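Local coordinates for inosine-uridine preferring nucleoside hydrolase (Gardnerella vaginalis 315-A, PDB 6BA1), which belongs to the nucleoside hydrolase family of alpha/beta proteins, built round a mostly parallel central sheet, and holds a calcium ion, at residues A[5-10]-A[126-131]; A[41-46]-A[76-81]. All coordinates share one frame; numbering follows the deposited sequence.

Interaction 1 of 2, residues A[5-10]-A[126-131]; sequences KKLILD and VYVPTG. With CA (calcium ion), chain S.
With CG trans to the main-chain N in both Tyr127 (chi1 173°) and Asp10 (chi1 -171°), the phenol runs forward along its strand, past Ile8, to the carboxylate of the neighbouring strand. Tyr127 OH donates to Asp10 OD1 over 2.6 Å, arriving from above the carboxylate plane, which stands at 72° to the ring. Asn135 ND2 gives OD1 a second hydrogen bond, so two donors hold this buried oxygen and help fix the carboxylate's rotation. Ile8 CG2 meets the ring at its edge, 3.9 Å from Tyr127 CD1, and helix 110-121 covers this side of the sheet. On the face of Leu7, Leu9 and Val128, Leu7 CD1 reaches across to Val128 CG2 at 3.6 Å, while Leu9 lies alongside the valine with CD2 3.9 Å from Val128 CB. Val252 of helix 247-256 packs on Leu9 and Val128. Between the strands the parallel ladder opens with Val126 N to Lys6 O at 2.8 Å, has a weak bond from Asp10 N to Val128 O, 3.5 Å, and recovers where Thr130 N donates to Asp10 O at 3.0 Å. Thr130 O binds the calcium ion at 2.6 Å, with Asp248 a further ligand. Neighbouring parallel strands thus border the calcium site with their C-terminal ends; the aspartate-rich sequence starting at Asp10, with ligands Asp12 and Asp17, marks nucleoside hydrolases.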
loop_
_atom_site.group_PDB
_atom_site.type_symbol
_atom_site.label_atom_id
_atom_site.label_comp_id
_atom_site.label_asym_id
_atom_site.label_seq_id
_atom_site.Cartn_x
_atom_site.Cartn_y
_atom_site.Cartn_z
ATOM N N LYS A 5 -16.215 -5.873 27.837
ATOM C CA LYS A 5 -15.757 -6.207 26.445
ATOM C C LYS A 5 -15.306 -7.661 26.380
ATOM O O LYS A 5 -14.673 -8.148 27.310
ATOM C CB LYS A 5 -14.626 -5.271 25.972
ATOM N N LYS A 6 -15.635 -8.338 25.277
ATOM C CA LYS A 6 -15.522 -9.802 25.180
ATOM C C LYS A 6 -14.906 -10.282 23.869
ATOM O O LYS A 6 -15.265 -9.811 22.796
ATOM C CB LYS A 6 -16.899 -10.427 25.360
ATOM C CG LYS A 6 -17.633 -9.922 26.589
ATOM C CD LYS A 6 -18.678 -10.906 27.067
ATOM C CE LYS A 6 -19.365 -10.420 28.330
ATOM N NZ LYS A 6 -18.420 -10.361 29.487
ATOM N N LEU A 7 -14.018 -11.269 23.973
ATOM C CA LEU A 7 -13.069 -11.632 22.915
ATOM C C LEU A 7 -13.283 -13.054 22.391
ATOM O O LEU A 7 -13.505 -13.972 23.173
ATOM C CB LEU A 7 -11.648 -11.501 23.473
ATOM C CG LEU A 7 -10.442 -11.974 22.657
ATOM C CD1 LEU A 7 -10.437 -11.350 21.276
ATOM C CD2 LEU A 7 -9.152 -11.634 23.390
ATOM N N ILE A 8 -13.211 -13.222 21.072
ATOM C CA ILE A 8 -13.121 -14.537 20.431
ATOM C C ILE A 8 -11.868 -14.553 19.566
ATOM O O ILE A 8 -11.703 -13.682 18.730
ATOM C CB ILE A 8 -14.340 -14.838 19.528
ATOM C CG1 ILE A 8 -15.622 -14.909 20.366
ATOM C CG2 ILE A 8 -14.136 -16.144 18.751
ATOM C CD1 ILE A 8 -16.894 -15.011 19.548
ATOM N N LEU A 9 -10.997 -15.538 19.765
ATOM C CA LEU A 9 -9.881 -15.795 18.859
ATOM C C LEU A 9 -10.285 -16.866 17.844
ATOM O O LEU A 9 -11.078 -17.745 18.156
ATOM C CB LEU A 9 -8.641 -16.233 19.638
ATOM C CG LEU A 9 -8.211 -15.339 20.807
ATOM C CD1 LEU A 9 -6.935 -15.847 21.438
ATOM C CD2 LEU A 9 -8.038 -13.896 20.386
ATOM N N ASP A 10 -9.756 -16.763 16.621
ATOM C CA ASP A 10 -9.997 -17.736 15.547
ATOM C C ASP A 10 -8.613 -18.188 15.097
ATOM O O ASP A 10 -7.929 -17.467 14.362
ATOM C CB ASP A 10 -10.789 -17.080 14.409
ATOM C CG ASP A 10 -11.271 -18.068 13.352
ATOM O OD1 ASP A 10 -12.498 -18.252 13.265
ATOM O OD2 ASP A 10 -10.452 -18.604 12.574
ATOM N N VAL A 126 -15.530 -8.618 20.310
ATOM C CA VAL A 126 -14.337 -8.357 19.516
ATOM C C VAL A 126 -13.810 -9.690 18.980
ATOM O O VAL A 126 -13.420 -10.546 19.759
ATOM C CB VAL A 126 -13.243 -7.665 20.365
ATOM C CG1 VAL A 126 -12.010 -7.351 19.507
ATOM C CG2 VAL A 126 -13.792 -6.407 21.032
ATOM N N TYR A 127 -13.812 -9.862 17.661
ATOM C CA TYR A 127 -13.375 -11.108 17.015
ATOM C C TYR A 127 -11.996 -10.896 16.396
ATOM O O TYR A 127 -11.835 -10.020 15.579
ATOM C CB TYR A 127 -14.421 -11.518 15.972
ATOM C CG TYR A 127 -14.064 -12.701 15.095
ATOM C CD1 TYR A 127 -14.239 -14.011 15.522
ATOM C CD2 TYR A 127 -13.598 -12.499 13.804
ATOM C CE1 TYR A 127 -13.932 -15.092 14.696
ATOM C CE2 TYR A 127 -13.290 -13.558 12.969
ATOM C CZ TYR A 127 -13.455 -14.852 13.410
ATOM O OH TYR A 127 -13.140 -15.872 12.538
ATOM N N VAL A 128 -11.016 -11.701 16.792
ATOM C CA VAL A 128 -9.604 -11.484 16.447
ATOM C C VAL A 128 -9.037 -12.738 15.780
ATOM O O VAL A 128 -8.437 -13.575 16.441
ATOM C CB VAL A 128 -8.793 -11.113 17.706
ATOM C CG1 VAL A 128 -7.293 -11.025 17.420
ATOM C CG2 VAL A 128 -9.315 -9.805 18.283
ATOM N N PRO A 129 -9.237 -12.875 14.461
ATOM C CA PRO A 129 -8.794 -14.048 13.711
ATOM C C PRO A 129 -7.363 -13.955 13.236
ATOM O O PRO A 129 -7.050 -13.077 12.456
ATOM C CB PRO A 129 -9.743 -14.058 12.514
ATOM C CG PRO A 129 -10.037 -12.623 12.294
ATOM C CD PRO A 129 -10.031 -11.963 13.625
ATOM N N THR A 130 -6.509 -14.860 13.692
ATOM C CA THR A 130 -5.114 -14.909 13.240
ATOM C C THR A 130 -4.805 -16.228 12.521
ATOM O O THR A 130 -3.670 -16.735 12.545
ATOM C CB THR A 130 -4.136 -14.661 14.397
ATOM O OG1 THR A 130 -3.945 -15.870 15.136
ATOM C CG2 THR A 130 -4.651 -13.571 15.327
ATOM N N GLY A 131 -5.849 -16.787 11.910
ATOM C CA GLY A 131 -5.702 -17.819 10.906
ATOM C C GLY A 131 -6.446 -17.323 9.679
ATOM O O GLY A 131 -6.829 -16.157 9.616
HETATM CA CA CA S . -1.412 -18.012 12.547
#

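Interaction 2 of 2, residues A[41-46]-A[76-81]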
loop_
_atom_site.group_PDB
_atom_site.type_symbol
_atom_site.label_atom_id
_atom_site.label_comp_id
_atom_site.label_asym_id
_atom_site.label_seq_id
_atom_site.Cartn_x
_atom_site.Cartn_y
_atom_site.Cartn_z
ATOM N N ASN A 41 -1.348 -23.453 9.776
ATOM C CA ASN A 41 -0.134 -23.833 10.509
ATOM C C ASN A 41 -0.173 -25.332 10.817
ATOM O O ASN A 41 0.842 -26.026 10.753
ATOM C CB ASN A 41 0.002 -23.052 11.832
ATOM C CG ASN A 41 0.269 -21.560 11.630
ATOM O OD1 ASN A 41 0.505 -21.100 10.519
ATOM N ND2 ASN A 41 0.242 -20.801 12.720
ATOM N N VAL A 42 -1.369 -25.815 11.147
ATOM C CA VAL A 42 -1.601 -27.213 11.418
ATOM C C VAL A 42 -3.040 -27.578 11.034
ATOM O O VAL A 42 -3.894 -26.686 10.905
ATOM C CB VAL A 42 -1.299 -27.493 12.910
ATOM C CG1 VAL A 42 -2.378 -26.898 13.811
ATOM C CG2 VAL A 42 -1.070 -28.988 13.161
ATOM N N LEU A 43 -3.289 -28.881 10.825
ATOM C CA LEU A 43 -4.635 -29.407 10.523
ATOM C C LEU A 43 -5.669 -28.898 11.533
ATOM O O LEU A 43 -5.357 -28.726 12.714
ATOM C CB LEU A 43 -4.618 -30.939 10.538
ATOM C CG LEU A 43 -3.870 -31.614 9.373
ATOM C CD1 LEU A 43 -3.206 -32.911 9.828
ATOM C CD2 LEU A 43 -4.786 -31.857 8.173
ATOM N N MET A 44 -6.892 -28.652 11.057
ATOM C CA MET A 44 -7.919 -27.988 11.859
ATOM C C MET A 44 -8.130 -28.612 13.245
ATOM O O MET A 44 -8.201 -27.901 14.252
ATOM C CB MET A 44 -9.245 -27.953 11.089
ATOM C CG MET A 44 -10.381 -27.258 11.842
ATOM S SD MET A 44 -11.231 -28.367 12.975
ATOM C CE MET A 44 -12.064 -27.210 14.019
ATOM N N GLU A 45 -8.248 -29.941 13.258
ATOM C CA GLU A 45 -8.416 -30.733 14.486
ATOM C C GLU A 45 -7.258 -30.535 15.460
ATOM O O GLU A 45 -7.477 -30.276 16.640
ATOM C CB GLU A 45 -8.536 -32.229 14.156
ATOM C CG GLU A 45 -9.854 -32.634 13.503
ATOM C CD GLU A 45 -11.036 -32.678 14.468
ATOM O OE1 GLU A 45 -10.856 -32.461 15.698
ATOM O OE2 GLU A 45 -12.162 -32.937 13.989
ATOM N N GLN A 46 -6.032 -30.668 14.958
ATOM C CA GLN A 46 -4.830 -30.382 15.747
ATOM C C GLN A 46 -4.875 -28.990 16.395
ATOM O O GLN A 46 -4.441 -28.829 17.536
ATOM C CB GLN A 46 -3.552 -30.529 14.906
ATOM C CG GLN A 46 -2.819 -31.852 15.083
ATOM C CD GLN A 46 -2.184 -31.997 16.459
ATOM O OE1 GLN A 46 -1.886 -31.004 17.124
ATOM N NE2 GLN A 46 -1.983 -33.233 16.895
ATOM N N ASP A 76 -11.537 -28.399 -1.874
ATOM C CA ASP A 76 -12.166 -29.639 -1.389
ATOM C C ASP A 76 -11.500 -30.130 -0.102
ATOM O O ASP A 76 -12.186 -30.594 0.816
ATOM C CB ASP A 76 -12.098 -30.773 -2.419
ATOM C CG ASP A 76 -12.631 -30.435 -3.795
ATOM O OD1 ASP A 76 -13.084 -29.260 -4.013
ATOM O OD2 ASP A 76 -12.421 -31.244 -4.663
ATOM N N SER A 77 -10.164 -30.043 -0.044
ATOM C CA SER A 77 -9.361 -30.586 1.042
ATOM C C SER A 77 -8.344 -29.572 1.576
ATOM O O SER A 77 -8.355 -28.399 1.187
ATOM C CB SER A 77 -8.634 -31.849 0.555
ATOM O OG SER A 77 -7.464 -31.538 -0.186
ATOM N N PHE A 78 -7.494 -30.035 2.497
ATOM C CA PHE A 78 -6.359 -29.254 2.973
ATOM C C PHE A 78 -5.287 -30.161 3.593
ATOM O O PHE A 78 -5.599 -31.025 4.414
ATOM C CB PHE A 78 -6.806 -28.204 3.989
ATOM C CG PHE A 78 -5.664 -27.586 4.750
ATOM C CD1 PHE A 78 -5.352 -28.011 6.044
ATOM C CD2 PHE A 78 -4.866 -26.606 4.167
ATOM C CE1 PHE A 78 -4.294 -27.461 6.741
ATOM C CE2 PHE A 78 -3.806 -26.046 4.853
ATOM C CZ PHE A 78 -3.515 -26.479 6.145
ATOM N N GLU A 79 -4.033 -29.940 3.198
ATOM C CA GLU A 79 -2.870 -30.573 3.818
ATOM C C GLU A 79 -1.986 -29.469 4.387
ATOM O O GLU A 79 -1.945 -28.355 3.854
ATOM C CB GLU A 79 -2.070 -31.356 2.771
ATOM C CG GLU A 79 -2.893 -32.295 1.891
ATOM C CD GLU A 79 -2.289 -32.464 0.493
ATOM O OE1 GLU A 79 -2.061 -31.424 -0.171
ATOM O OE2 GLU A 79 -2.047 -33.622 0.056
ATOM N N VAL A 80 -1.268 -29.784 5.465
ATOM C CA VAL A 80 -0.280 -28.854 6.023
ATOM C C VAL A 80 0.922 -28.842 5.079
ATOM O O VAL A 80 1.438 -29.903 4.721
ATOM C CB VAL A 80 0.173 -29.287 7.439
ATOM C CG1 VAL A 80 1.328 -28.421 7.945
ATOM C CG2 VAL A 80 -0.994 -29.217 8.406
ATOM N N LEU A 81 1.356 -27.653 4.676
ATOM C CA LEU A 81 2.541 -27.499 3.820
ATOM C C LEU A 81 3.793 -27.822 4.651
ATOM O O LEU A 81 3.822 -27.521 5.852
ATOM C CB LEU A 81 2.654 -26.080 3.253
ATOM C CG LEU A 81 1.480 -25.480 2.487
ATOM C CD1 LEU A 81 1.679 -23.992 2.244
ATOM C CD2 LEU A 81 1.302 -26.272 1.208
#
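Val80 lays its isopropyl group against the backbone of residues 41-43, with CG2 3.4 Å from Leu43 N and 3.7 Å from Val42 CA. The two methyls divide the work: chi1 of 173° sets CG1 opposite the residue's own N and leaves CG2 beside it, so CG1 rests 3.7 Å from Asn41 O while CG2 faces the next two residues. CG2 also touches the branch point of Leu43, 3.9 Å from its CG, the two side chains meeting at a slant. Leu43 then carries the contact on to Phe78. Its CD2 comes 3.9 Å from Phe78 O, and more loosely 4.4 Å from Phe78 CD1, while Leu43 CA lies at the edge of the ring, near its plane. One face of the Phe78 ring is met from within its own segment by Val80 N, 3.9 Å above the plane and displaced toward the rim. Tyr39 is a further ring neighbour, inclined at about 60° to Phe78. No hydrogen bond crosses between the segments; apolar contacts, of side chains with one another and with main chain, make up the join. The Asn41 side chain starts away from residues 76-81 and its amide ends near the calcium ion, while its backbone N donates to Asp12 OD2. Leu43 and Leu81 each occupy the N-cap position of a helix, 44-57 and 82-88. The contact thus lays the long loop after strand 64-67 against the turn leading into helix 44-57. The loop after the third strand is mobile near the active site in related nucleoside hydrolases, and this segment probably corresponds to it.

How the interactions relate
The calcium ion relates the two contacts. Interaction 1 is buried deep in the central sheet, its centre about 8 Å from the centre of the chain, and supplies Thr130 O as a ligand; interaction 2 lies farther out, about 16 Å from that centre. The nearest side-chain atom of Asn41 is about 3 Å from the ion, but Asn41 is not among the site's ligands: it is a neighbour, not a metal bond. The centres of interactions 1 and 2 are about 20 Å apart. Asp12, just after strand 6-11, connects them: it binds calcium and accepts the Asn41 backbone N-H. In the chain, both segments of interaction 2 lie between those of interaction 1.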